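Local coordinates for protein PHO85 cyclin-10 (Saccharomyces cerevisiae, PDB 4KRD) that serves as the cyclin partner of the kinase PHO85, with which it phosphorylates and negatively regulates glycogen synthase GSY2, at residues L88-I91 with Q92-E96. Residues are numbered along the deposited sequence; the frame is centred on the assembly and turned at random.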
# COMPACT_ATOMS: atom_id res chain seq x y z
N LEU B 88 -12.67 2.08 24.77
CA LEU B 88 -12.01 2.99 23.85
C LEU B 88 -11.07 3.95 24.58
O LEU B 88 -10.00 4.27 24.07
CB LEU B 88 -13.05 3.76 23.02
CG LEU B 88 -13.62 2.99 21.83
CD1 LEU B 88 -14.86 3.69 21.27
CD2 LEU B 88 -12.54 2.84 20.75
N LYS B 89 -11.46 4.39 25.77
CA LYS B 89 -10.58 5.22 26.61
C LYS B 89 -9.33 4.45 26.98
O LYS B 89 -8.21 4.97 26.90
CB LYS B 89 -11.28 5.65 27.90
CG LYS B 89 -12.45 6.59 27.73
CD LYS B 89 -13.34 6.64 28.98
CE LYS B 89 -14.57 7.52 28.77
NZ LYS B 89 -15.64 7.23 29.77
N ARG B 90 -9.51 3.20 27.41
CA ARG B 90 -8.38 2.36 27.78
C ARG B 90 -7.40 2.17 26.61
O ARG B 90 -6.19 2.26 26.79
CB ARG B 90 -8.85 1.01 28.33
CG ARG B 90 -7.72 -0.01 28.47
CD ARG B 90 -8.17 -1.29 29.18
NE ARG B 90 -7.14 -2.32 29.08
CZ ARG B 90 -6.07 -2.40 29.87
NH1 ARG B 90 -5.88 -1.51 30.83
NH2 ARG B 90 -5.18 -3.38 29.69
N ILE B 91 -7.94 1.91 25.41
CA ILE B 91 -7.11 1.72 24.22
C ILE B 91 -6.30 2.98 23.92
O ILE B 91 -5.09 2.92 23.69
CB ILE B 91 -7.97 1.29 23.00
CG1 ILE B 91 -8.63 -0.07 23.26
CG2 ILE B 91 -7.12 1.19 21.73
CD1 ILE B 91 -9.58 -0.55 22.14
N GLN B 92 -6.96 4.13 23.93
CA GLN B 92 -6.27 5.38 23.61
C GLN B 92 -5.28 5.80 24.69
O GLN B 92 -4.22 6.36 24.39
CB GLN B 92 -7.28 6.50 23.34
CG GLN B 92 -6.65 7.84 23.01
CD GLN B 92 -5.77 7.80 21.76
OE1 GLN B 92 -4.99 8.72 21.50
NE2 GLN B 92 -5.87 6.72 21.00
N ASP B 93 -5.61 5.53 25.95
CA ASP B 93 -4.71 5.83 27.07
C ASP B 93 -3.42 5.03 26.94
O ASP B 93 -2.33 5.54 27.24
CB ASP B 93 -5.39 5.49 28.41
CG ASP B 93 -6.38 6.55 28.85
OD1 ASP B 93 -6.29 7.70 28.35
OD2 ASP B 93 -7.24 6.24 29.69
N LYS B 94 -3.55 3.79 26.50
CA LYS B 94 -2.43 2.87 26.37
C LYS B 94 -1.67 3.02 25.05
O LYS B 94 -0.46 2.75 24.98
CB LYS B 94 -2.93 1.43 26.50
CG LYS B 94 -3.60 1.11 27.82
CD LYS B 94 -2.58 0.93 28.94
CE LYS B 94 -3.22 0.30 30.18
NZ LYS B 94 -2.24 0.08 31.28
N CYS B 95 -2.35 3.44 23.99
CA CYS B 95 -1.75 3.44 22.66
C CYS B 95 -1.43 4.82 22.10
O CYS B 95 -0.55 4.95 21.27
CB CYS B 95 -2.64 2.70 21.67
SG CYS B 95 -2.85 0.99 22.04
N GLU B 96 -2.17 5.83 22.53
CA GLU B 96 -1.91 7.20 22.08
C GLU B 96 -1.86 7.33 20.55
O GLU B 96 -0.87 7.78 19.97
CB GLU B 96 -0.64 7.75 22.72
CG GLU B 96 -0.74 7.90 24.24
CD GLU B 96 0.58 8.30 24.89
OE1 GLU B 96 1.48 8.80 24.18
OE2 GLU B 96 0.71 8.12 26.12
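Arg-90 and Lys-94, one turn apart near the C-terminal end of helix 84-95, send their side chains past each other at a slant. The guanidinium NH1 of Arg-90 lies 3.3 Å from Lys-94 CE, so the Arg-90 cation meets a methylene of Lys-94 and not its ammonium; NZ of Lys-94 stays 4.0 Å from that NH1. Arg-90 is extended from CG to NE, with CG anti to the backbone N (chi1 169°), which carries its guanidinium to helix 155-162, where NE and NH2 are bound by the carbonyl oxygens of Val-161 and Lys-160. An alanine here would be likely to leave those two carbonyls without their donors and Lys-94 CE without its neighbour.

Backbone bonds tie the last turns together. The N-H groups of Gln-92, Asp-93 and Lys-94 reach the oxygens of Leu-88, Lys-89 and Arg-90, and Ile-91 O takes a 2.8 Å bond from Cys-95 N and a weak second one from Lys-94 N. Glu-96 N still bonds Gln-92 O, but Glu-96 itself has positive phi (53°) and leaves the helical path. Asp-93 folds back along its own turn, its OD2 3.2 Å from Lys-89 O, an approach of two acceptors without a bond. Lys-89 NZ forms a salt bridge with Asp-86.

On the buried side, Ile-91 CG2 lies 4.3 Å from Cys-95 SG, while Leu-88 and Ile-91 both pack on Ile-137 of helix 130-148. In these last turns of the helix, within the cyclin-fold domain, apolar side chains thus meet helix 130-148 while Arg-90 grips helix 155-162; its guanidinium, held by neutral carbonyls, probably feels some repulsion from the Lys-94 ammonium.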